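Local coordinates for protein xylan esterase, putative, AXE2C (Cellvibrio japonicus, PDB 2WAA) that removes acetyl groups from plant cell wall xylan and glucomannan, as an esterase of carbohydrate esterase family 2, at residues Phe36-Val41 / Ser105-Gly110; Glu100-Ser105 / Trp161-Ser166; Ser141-Glu146 / Val179-Trp184. All blocks are in the same frame, centred on the assembly; numbering follows the deposited sequence.

The three interactions cluster beside the active site, where the N-terminal beta domain meets the C-terminal hydrolase domain. Interaction 1 lies within the beta domain, interaction 3 within the hydrolase domain, and interaction 2 joins the two. Their centres are about 9 to 10 Å apart. Interactions 1 and 2 share Ser105, and Glu106 OE2 lies 2.7 Å from Trp161 NE1. Asn162 N of interaction 2 is 3.2 Å from Gly145 O of interaction 3. Interaction 1 reaches interaction 3 among others through Tyr38, whose CE1 is 3.4 Å from Cys183 O. Interaction 3 carries Ser141, the inferred nucleophile, and a bound acetate. The side chain of Glu106 lies about 4 Å from that of Ser141.

Interaction 1: Phe36-Val41 / Ser105-Gly110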
loop_
_atom_site.group_PDB
_atom_site.type_symbol
_atom_site.label_atom_id
_atom_site.label_comp_id
_atom_site.label_asym_id
_atom_site.label_seq_id
_atom_site.Cartn_x
_atom_site.Cartn_y
_atom_site.Cartn_z
ATOM N N PHE A 36 -0.338 11.140 -4.865
ATOM C CA PHE A 36 0.073 9.910 -4.235
ATOM C C PHE A 36 0.623 8.905 -5.224
ATOM O O PHE A 36 0.287 8.920 -6.425
ATOM C CB PHE A 36 -1.107 9.318 -3.426
ATOM C CG PHE A 36 -2.427 9.328 -4.150
ATOM C CD1 PHE A 36 -2.849 8.227 -4.907
ATOM C CD2 PHE A 36 -3.251 10.450 -4.074
ATOM C CE1 PHE A 36 -4.053 8.236 -5.588
ATOM C CE2 PHE A 36 -4.489 10.474 -4.747
ATOM C CZ PHE A 36 -4.882 9.353 -5.512
ATOM N N GLY A 37 1.497 8.028 -4.703
ATOM C CA GLY A 37 2.189 7.068 -5.532
ATOM C C GLY A 37 2.125 5.637 -4.989
ATOM O O GLY A 37 2.212 4.705 -5.771
ATOM N N TYR A 38 2.043 5.462 -3.673
ATOM C CA TYR A 38 2.007 4.097 -3.126
ATOM C C TYR A 38 0.660 3.441 -3.397
ATOM O O TYR A 38 -0.343 4.121 -3.477
ATOM C CB TYR A 38 2.304 4.089 -1.625
ATOM C CG TYR A 38 3.765 4.314 -1.345
ATOM C CD1 TYR A 38 4.724 3.351 -1.698
ATOM C CD2 TYR A 38 4.203 5.504 -0.767
ATOM C CE1 TYR A 38 6.071 3.570 -1.453
ATOM C CE2 TYR A 38 5.582 5.718 -0.505
ATOM C CZ TYR A 38 6.491 4.751 -0.877
ATOM O OH TYR A 38 7.854 4.915 -0.607
ATOM N N PRO A 39 0.627 2.108 -3.552
ATOM C CA PRO A 39 -0.686 1.470 -3.820
ATOM C C PRO A 39 -1.515 1.424 -2.522
ATOM O O PRO A 39 -0.946 1.570 -1.427
ATOM C CB PRO A 39 -0.308 0.027 -4.208
ATOM C CG PRO A 39 1.004 -0.201 -3.467
ATOM C CD PRO A 39 1.741 1.139 -3.514
ATOM N N GLY A 40 -2.837 1.342 -2.651
ATOM C CA GLY A 40 -3.726 1.206 -1.491
ATOM C C GLY A 40 -4.176 2.531 -0.858
ATOM O O GLY A 40 -5.003 2.520 0.081
ATOM N N VAL A 41 -3.597 3.646 -1.319
ATOM C CA VAL A 41 -4.014 4.964 -0.844
ATOM C C VAL A 41 -5.513 5.068 -1.160
ATOM O O VAL A 41 -5.937 4.840 -2.303
ATOM C CB VAL A 41 -3.241 6.091 -1.506
ATOM C CG1 VAL A 41 -3.856 7.474 -1.107
ATOM C CG2 VAL A 41 -1.727 5.989 -1.108
ATOM N N SER A 105 -2.341 1.353 -8.575
ATOM C CA SER A 105 -0.962 1.426 -9.070
ATOM C C SER A 105 0.079 1.635 -7.993
ATOM O O SER A 105 -0.258 1.965 -6.865
ATOM C CB SER A 105 -0.863 2.487 -10.167
ATOM O OG SER A 105 -1.442 1.928 -11.340
ATOM N N GLU A 106 1.360 1.436 -8.334
ATOM C CA GLU A 106 2.446 1.825 -7.417
ATOM C C GLU A 106 3.316 2.900 -8.080
ATOM O O GLU A 106 3.110 3.260 -9.223
ATOM C CB GLU A 106 3.329 0.624 -7.028
ATOM C CG GLU A 106 3.975 -0.070 -8.232
ATOM C CD GLU A 106 4.938 -1.178 -7.804
ATOM O OE1 GLU A 106 6.064 -0.828 -7.412
ATOM O OE2 GLU A 106 4.550 -2.393 -7.847
ATOM N N ASN A 107 4.291 3.406 -7.348
ATOM C CA ASN A 107 5.070 4.574 -7.805
ATOM C C ASN A 107 5.684 4.522 -9.196
ATOM O O ASN A 107 5.641 5.534 -9.914
ATOM C CB ASN A 107 6.173 4.855 -6.802
ATOM C CG ASN A 107 5.672 5.657 -5.589
ATOM O OD1 ASN A 107 5.490 6.850 -5.710
ATOM N ND2 ASN A 107 5.519 5.004 -4.405
ATOM N N TRP A 108 6.264 3.385 -9.604
ATOM C CA TRP A 108 6.891 3.385 -10.913
ATOM C C TRP A 108 5.865 3.534 -12.029
ATOM O O TRP A 108 6.224 3.977 -13.135
ATOM C CB TRP A 108 7.869 2.204 -11.140
ATOM C CG TRP A 108 7.268 0.813 -11.328
ATOM C CD1 TRP A 108 7.235 -0.186 -10.386
ATOM C CD2 TRP A 108 6.702 0.258 -12.511
ATOM N NE1 TRP A 108 6.659 -1.316 -10.913
ATOM C CE2 TRP A 108 6.338 -1.077 -12.219
ATOM C CE3 TRP A 108 6.490 0.745 -13.802
ATOM C CZ2 TRP A 108 5.743 -1.925 -13.164
ATOM C CZ3 TRP A 108 5.882 -0.105 -14.756
ATOM C CH2 TRP A 108 5.503 -1.424 -14.406
ATOM N N HIS A 109 4.605 3.174 -11.776
ATOM C CA HIS A 109 3.571 3.409 -12.778
ATOM C C HIS A 109 3.372 4.903 -12.978
ATOM O O HIS A 109 3.111 5.352 -14.077
ATOM C CB HIS A 109 2.220 2.859 -12.316
ATOM C CG HIS A 109 2.209 1.381 -12.072
ATOM N ND1 HIS A 109 1.047 0.704 -11.766
ATOM C CD2 HIS A 109 3.201 0.447 -12.094
ATOM C CE1 HIS A 109 1.319 -0.587 -11.602
ATOM N NE2 HIS A 109 2.616 -0.768 -11.802
ATOM N N GLY A 110 3.503 5.660 -11.898
ATOM C CA GLY A 110 3.353 7.101 -11.920
ATOM C C GLY A 110 2.777 7.556 -10.587
ATOM O O GLY A 110 2.631 6.766 -9.637
#
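Asn107 stands its amide on the ring of Tyr38. The ring and amide planes are 87° apart, close to perpendicular. ND2 sits over one face of the ring, displaced toward the CD1-CE1 rim, and is 3.3 Å from Tyr38 CD1. This placement is consistent with a polar N-H to pi contact. OD1 turns the other way and is 3.3 Å from Gly37 CA. Such an approach is possible because Gly37 has no side chain. Outside the contact, OD1 accepts from Gln111 NE2 and Gly211 N, which fixes the flip of the amide. The Tyr38 hydroxyl is hydrogen-bonded to Phe205 O.

Pro39 and Glu106 lie side by side and point the same way. Pro39 CD is 3.9 Å from Glu106 CB. With chi1 at 58°, the Glu106 chain then runs extended, away from 36-41. Its OE2 accepts a hydrogen bond from Trp161 NE1 and OE1 one from Gly185 N, close to Ser141, the inferred nucleophile. Pro39 also packs on the backbone, with its CB 3.3 Å from Ser105 O. Gly37 O takes a CA-H...O contact from Glu106, whose CA is 3.3 Å away. Within 105-110, Ser105 OG and His109 ND1 are hydrogen-bonded at 2.8 Å.

The chemistry across this buried contact is therefore weak and shape-dependent: an amide on a ring, a CH...O contact and a proline against backbone. The stronger polar bonds go elsewhere. Those of Tyr38 to Phe205, of Glu106 to Trp161 and Gly185, and of Asn107 to Gly211 reach the hydrolase domain, while Gln111 ties Asn107 within the beta domain.

Interaction 2: Glu100-Ser105 / Trp161-Ser166; sequences EIIHRS and WNARES
Arg104 and Arg164 bring their guanidinium groups edge to edge, with NH1 of Arg104 only 4.0 Å from NH1 of Arg164. The two planes are nearly coplanar, 25° apart. Asp66 OD2 forms a salt bridge to both NH1 atoms, so one carboxylate gathers the pair. Asp149 holds NH2 of Arg104.

The Arg104 chain bends at chi3 (59°), which brings one face of its guanidinium to the carbonyl of Trp161. Trp161 O lies over that face, 3.1 Å from Arg104 NH2. The angle is too poor for a direct hydrogen bond. Instead a water accepts from Arg104 NE at 2.9 Å. The same water lies 2.7 Å from Trp161 O and can donate to it.

The Ala163 methyl CB sits against a backbone carbonyl, 3.5 Å from His103 O. Apolar contact comes from Ile102, which meets the aliphatic part of Arg164 at about a right angle, with CD1 4.1 Å from Arg164 CD. The Trp161 indole leads away, and its NE1 is hydrogen-bonded to Glu106 OE2.

Asn162 OD1 accepts from Glu165 N at 3.2 Å, an Asx motif. Ser166 follows at the N-cap of helix 167-174. The contact is thus a domain interface typical of the two-domain CE2 architecture: the end of strand 94-103 and the residue after it, Arg104, pack against an SGNH-hydrolase loop that leads into a helix.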
loop_
_atom_site.group_PDB
_atom_site.type_symbol
_atom_site.label_atom_id
_atom_site.label_comp_id
_atom_site.label_asym_id
_atom_site.label_seq_id
_atom_site.Cartn_x
_atom_site.Cartn_y
_atom_site.Cartn_z
ATOM N N GLU A 100 -15.572 5.688 -2.453
ATOM C CA GLU A 100 -14.167 5.400 -2.130
ATOM C C GLU A 100 -13.362 5.329 -3.432
ATOM O O GLU A 100 -13.826 4.718 -4.426
ATOM C CB GLU A 100 -14.015 4.047 -1.356
ATOM C CG GLU A 100 -12.586 3.911 -0.769
ATOM C CD GLU A 100 -12.391 2.643 0.095
ATOM O OE1 GLU A 100 -13.232 1.717 0.006
ATOM O OE2 GLU A 100 -11.393 2.570 0.847
ATOM N N ILE A 101 -12.189 5.977 -3.441
ATOM C CA ILE A 101 -11.256 5.854 -4.553
ATOM C C ILE A 101 -10.024 5.157 -3.982
ATOM O O ILE A 101 -9.503 5.573 -2.950
ATOM C CB ILE A 101 -10.881 7.232 -5.120
ATOM C CG1 ILE A 101 -12.161 7.924 -5.651
ATOM C CG2 ILE A 101 -9.748 7.133 -6.144
ATOM C CD1 ILE A 101 -11.980 9.443 -5.930
ATOM N N ILE A 102 -9.578 4.085 -4.638
ATOM C CA ILE A 102 -8.425 3.341 -4.145
ATOM C C ILE A 102 -7.362 3.327 -5.213
ATOM O O ILE A 102 -7.639 2.926 -6.360
ATOM C CB ILE A 102 -8.750 1.852 -3.707
ATOM C CG1 ILE A 102 -9.822 1.792 -2.611
ATOM C CG2 ILE A 102 -7.522 1.208 -3.089
ATOM C CD1 ILE A 102 -11.193 1.491 -3.199
ATOM N N HIS A 103 -6.129 3.751 -4.861
ATOM C CA HIS A 103 -5.041 3.682 -5.837
ATOM C C HIS A 103 -4.637 2.202 -6.033
ATOM O O HIS A 103 -4.210 1.533 -5.070
ATOM C CB HIS A 103 -3.834 4.519 -5.326
ATOM C CG HIS A 103 -2.754 4.751 -6.350
ATOM N ND1 HIS A 103 -1.418 4.819 -6.015
ATOM C CD2 HIS A 103 -2.806 4.910 -7.699
ATOM C CE1 HIS A 103 -0.692 5.044 -7.107
ATOM N NE2 HIS A 103 -1.510 5.111 -8.141
ATOM N N ARG A 104 -4.714 1.704 -7.271
ATOM C CA ARG A 104 -4.277 0.325 -7.559
ATOM C C ARG A 104 -2.820 0.291 -7.933
ATOM O O ARG A 104 -2.159 -0.718 -7.691
ATOM C CB ARG A 104 -5.053 -0.280 -8.739
ATOM C CG ARG A 104 -6.579 -0.421 -8.469
ATOM C CD ARG A 104 -7.350 -0.516 -9.817
ATOM N NE ARG A 104 -6.938 -1.647 -10.649
ATOM C CZ ARG A 104 -7.436 -2.880 -10.547
ATOM N NH1 ARG A 104 -8.352 -3.204 -9.610
ATOM N NH2 ARG A 104 -6.999 -3.837 -11.389
ATOM N N SER A 105 -2.341 1.353 -8.575
ATOM C CA SER A 105 -0.962 1.426 -9.070
ATOM C C SER A 105 0.079 1.635 -7.993
ATOM O O SER A 105 -0.258 1.965 -6.865
ATOM C CB SER A 105 -0.863 2.487 -10.167
ATOM O OG SER A 105 -1.442 1.928 -11.340
ATOM N N TRP A 161 -2.246 -4.828 -11.391
ATOM C CA TRP A 161 -2.085 -4.558 -9.965
ATOM C C TRP A 161 -3.434 -4.387 -9.240
ATOM O O TRP A 161 -4.344 -3.725 -9.744
ATOM C CB TRP A 161 -1.274 -3.264 -9.764
ATOM C CG TRP A 161 0.227 -3.421 -9.817
ATOM C CD1 TRP A 161 1.090 -3.145 -8.795
ATOM C CD2 TRP A 161 1.051 -3.809 -10.940
ATOM N NE1 TRP A 161 2.392 -3.366 -9.190
ATOM C CE2 TRP A 161 2.407 -3.763 -10.493
ATOM C CE3 TRP A 161 0.785 -4.189 -12.270
ATOM C CZ2 TRP A 161 3.488 -4.096 -11.312
ATOM C CZ3 TRP A 161 1.880 -4.498 -13.110
ATOM C CH2 TRP A 161 3.208 -4.474 -12.609
ATOM N N ASN A 162 -3.556 -4.967 -8.049
ATOM C CA ASN A 162 -4.790 -4.816 -7.279
ATOM C C ASN A 162 -4.449 -4.665 -5.814
ATOM O O ASN A 162 -3.987 -5.613 -5.188
ATOM C CB ASN A 162 -5.663 -6.040 -7.544
ATOM C CG ASN A 162 -7.021 -5.935 -6.888
ATOM O OD1 ASN A 162 -7.207 -5.192 -5.913
ATOM N ND2 ASN A 162 -7.959 -6.760 -7.355
ATOM N N ALA A 163 -4.668 -3.485 -5.240
ATOM C CA ALA A 163 -4.281 -3.239 -3.841
ATOM C C ALA A 163 -5.298 -3.832 -2.858
ATOM O O ALA A 163 -4.913 -4.431 -1.842
ATOM C CB ALA A 163 -4.152 -1.697 -3.602
ATOM N N ARG A 164 -6.592 -3.653 -3.152
ATOM C CA ARG A 164 -7.673 -4.065 -2.236
ATOM C C ARG A 164 -7.607 -5.550 -1.907
ATOM O O ARG A 164 -7.991 -5.964 -0.807
ATOM C CB ARG A 164 -9.068 -3.883 -2.878
ATOM C CG ARG A 164 -9.773 -2.574 -2.807
ATOM C CD ARG A 164 -10.848 -2.480 -4.003
ATOM N NE ARG A 164 -11.487 -3.781 -4.295
ATOM C CZ ARG A 164 -11.454 -4.469 -5.457
ATOM N NH1 ARG A 164 -10.833 -4.048 -6.593
ATOM N NH2 ARG A 164 -12.079 -5.627 -5.487
ATOM N N GLU A 165 -7.199 -6.357 -2.903
ATOM C CA GLU A 165 -7.143 -7.803 -2.753
ATOM C C GLU A 165 -5.759 -8.347 -2.467
ATOM O O GLU A 165 -5.549 -9.575 -2.464
ATOM C CB GLU A 165 -7.773 -8.483 -3.981
ATOM C CG GLU A 165 -9.254 -8.108 -3.982
ATOM C CD GLU A 165 -10.048 -8.804 -5.023
ATOM O OE1 GLU A 165 -10.024 -8.351 -6.180
ATOM O OE2 GLU A 165 -10.697 -9.815 -4.662
ATOM N N SER A 166 -4.833 -7.444 -2.173
ATOM C CA SER A 166 -3.489 -7.859 -1.749
ATOM C C SER A 166 -3.496 -8.338 -0.287
ATOM O O SER A 166 -4.349 -7.914 0.518
ATOM C CB SER A 166 -2.499 -6.700 -1.953
ATOM O OG SER A 166 -2.701 -5.666 -0.964
HETATM O O HOH W 1 -4.256 -1.790 -11.683
#

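Interaction 3: Ser141-Glu146 / Val179-Trp184; sequences SVTCGE and VQLVCW. With ACT (acetate ion), chain C.
Cys144 and Cys183 form a disulfide between the loop of Ser141 and the end of strand 177-183. The modelled distance from Cys144 SG to Cys183 SG, 2.5 Å, is long for a disulfide, so its exact geometry is doubtful. A chi1 of 48° swings Cys183 SG toward the loop, where Cys144 SG meets it.

Apolar contacts lie alongside the sulfurs. Thr143 puts its methyl CG2 against Cys183, 3.8 Å from CB. The same CG2 is 4.3 Å from Leu181 CD2. The other branch of Leu181 packs on a backbone carbonyl, with CD1 3.6 Å from Thr143 O. Thr143 thus gives carbon to the strand, while its OG1 is hydrogen-bonded to Tyr167 OH in helix 167-174.

Backbone hydrogen bonds fold the loop on itself. Gly145 N donates to Val142 O at 3.1 Å, within a type I turn. Glu146 N donates to Ser141 O at 3.0 Å. Gly145 has a positive phi of 83°, which suits glycine.

Polar contacts at Ser141, the inferred nucleophile, involve the acetate, probably from the crystallisation liquor. Ser141 N donates to OXT of the acetate at 3.0 Å, with an angle of 158°. The acetate is also hydrogen-bonded to Gly186 N, Asn236 ND2 and His316 NE2. Ser141 OG has a weak hydrogen bond to His316 NE2.

Gly186 and Asn236 are the inferred transition-state stabilisers, and with Ser141 N they are consistent with an oxyanion hole. Ser141, His316 and Asp314 fit a catalytic triad. The turn after strand 133-139 that carries the Gly-Asp-Ser sequence, with its serine as the probable nucleophile, is the hallmark of the SGNH (GDSL) hydrolase fold.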
loop_
_atom_site.group_PDB
_atom_site.type_symbol
_atom_site.label_atom_id
_atom_site.label_comp_id
_atom_site.label_asym_id
_atom_site.label_seq_id
_atom_site.Cartn_x
_atom_site.Cartn_y
_atom_site.Cartn_z
ATOM N N SER A 141 7.118 -5.941 -4.538
ATOM C CA SER A 141 5.916 -5.959 -5.388
ATOM C C SER A 141 4.791 -6.838 -4.872
ATOM O O SER A 141 3.636 -6.580 -5.227
ATOM C CB SER A 141 6.209 -6.422 -6.857
ATOM O OG SER A 141 6.546 -7.801 -6.825
ATOM N N VAL A 142 5.102 -7.873 -4.077
ATOM C CA VAL A 142 4.029 -8.708 -3.522
ATOM C C VAL A 142 3.146 -7.812 -2.588
ATOM O O VAL A 142 1.924 -7.824 -2.666
ATOM C CB VAL A 142 4.592 -9.893 -2.750
ATOM C CG1 VAL A 142 3.425 -10.734 -2.169
ATOM C CG2 VAL A 142 5.490 -10.761 -3.708
ATOM N N THR A 143 3.794 -7.032 -1.739
ATOM C CA THR A 143 3.080 -6.088 -0.865
ATOM C C THR A 143 2.335 -5.053 -1.723
ATOM O O THR A 143 1.239 -4.577 -1.341
ATOM C CB THR A 143 4.044 -5.427 0.149
ATOM O OG1 THR A 143 4.588 -6.421 1.032
ATOM C CG2 THR A 143 3.345 -4.326 1.013
ATOM N N CYS A 144 2.914 -4.695 -2.881
ATOM C CA CYS A 144 2.298 -3.721 -3.761
ATOM C C CYS A 144 1.131 -4.295 -4.576
ATOM O O CYS A 144 0.511 -3.551 -5.288
ATOM C CB CYS A 144 3.308 -3.171 -4.781
ATOM S SG CYS A 144 4.348 -1.954 -4.151
ATOM N N GLY A 145 0.899 -5.600 -4.536
ATOM C CA GLY A 145 -0.241 -6.224 -5.212
ATOM C C GLY A 145 -0.001 -6.515 -6.680
ATOM O O GLY A 145 -0.950 -6.642 -7.453
ATOM N N GLU A 146 1.262 -6.575 -7.089
ATOM C CA GLU A 146 1.548 -6.868 -8.500
ATOM C C GLU A 146 0.961 -8.211 -9.009
ATOM O O GLU A 146 1.072 -9.242 -8.340
ATOM C CB GLU A 146 3.070 -6.859 -8.742
ATOM C CG GLU A 146 3.442 -7.310 -10.222
ATOM C CD GLU A 146 4.910 -6.994 -10.568
ATOM O OE1 GLU A 146 5.623 -6.344 -9.779
ATOM O OE2 GLU A 146 5.352 -7.349 -11.695
ATOM N N VAL A 179 -4.459 0.634 7.024
ATOM C CA VAL A 179 -3.183 0.152 6.548
ATOM C C VAL A 179 -2.549 1.183 5.630
ATOM O O VAL A 179 -3.241 1.836 4.827
ATOM C CB VAL A 179 -3.360 -1.205 5.800
ATOM C CG1 VAL A 179 -4.251 -1.011 4.518
ATOM C CG2 VAL A 179 -2.006 -1.826 5.461
ATOM N N GLN A 180 -1.241 1.360 5.748
ATOM C CA GLN A 180 -0.456 1.970 4.644
ATOM C C GLN A 180 0.454 0.896 4.058
ATOM O O GLN A 180 1.045 0.088 4.801
ATOM C CB GLN A 180 0.423 3.095 5.151
ATOM C CG GLN A 180 -0.361 4.282 5.680
ATOM C CD GLN A 180 0.532 5.510 5.738
ATOM O OE1 GLN A 180 1.786 5.413 5.753
ATOM N NE2 GLN A 180 -0.097 6.671 5.765
ATOM N N LEU A 181 0.536 0.877 2.733
ATOM C CA LEU A 181 1.489 0.016 2.027
ATOM C C LEU A 181 2.674 0.911 1.587
ATOM O O LEU A 181 2.460 1.970 0.930
ATOM C CB LEU A 181 0.815 -0.596 0.799
ATOM C CG LEU A 181 -0.484 -1.350 1.065
ATOM C CD1 LEU A 181 -1.024 -1.938 -0.258
ATOM C CD2 LEU A 181 -0.339 -2.489 2.150
ATOM N N VAL A 182 3.900 0.550 1.980
ATOM C CA VAL A 182 5.087 1.347 1.602
ATOM C C VAL A 182 6.017 0.307 0.998
ATOM O O VAL A 182 6.712 -0.408 1.712
ATOM C CB VAL A 182 5.695 2.090 2.822
ATOM C CG1 VAL A 182 7.083 2.716 2.485
ATOM C CG2 VAL A 182 4.730 3.204 3.260
ATOM N N CYS A 183 5.965 0.194 -0.323
ATOM C CA CYS A 183 6.555 -0.947 -1.026
ATOM C C CYS A 183 6.952 -0.447 -2.409
ATOM O O CYS A 183 6.403 0.551 -2.909
ATOM C CB CYS A 183 5.559 -2.099 -1.112
ATOM S SG CYS A 183 3.902 -1.522 -1.693
ATOM N N TRP A 184 7.888 -1.146 -3.039
ATOM C CA TRP A 184 8.332 -0.760 -4.384
ATOM C C TRP A 184 8.763 -2.021 -5.109
ATOM O O TRP A 184 9.698 -2.727 -4.654
ATOM C CB TRP A 184 9.511 0.224 -4.278
ATOM C CG TRP A 184 9.710 1.049 -5.530
ATOM C CD1 TRP A 184 10.039 0.584 -6.757
ATOM C CD2 TRP A 184 9.622 2.469 -5.644
ATOM N NE1 TRP A 184 10.162 1.618 -7.655
ATOM C CE2 TRP A 184 9.887 2.793 -6.986
ATOM C CE3 TRP A 184 9.305 3.495 -4.747
ATOM C CZ2 TRP A 184 9.881 4.102 -7.453
ATOM C CZ3 TRP A 184 9.279 4.804 -5.217
ATOM C CH2 TRP A 184 9.566 5.093 -6.564
HETATM C C ACT C . 9.268 -8.128 -6.676
HETATM O O ACT C . 9.204 -8.249 -7.949
HETATM O OXT ACT C . 9.350 -6.952 -6.249
HETATM C CH3 ACT C . 9.244 -9.292 -5.722
#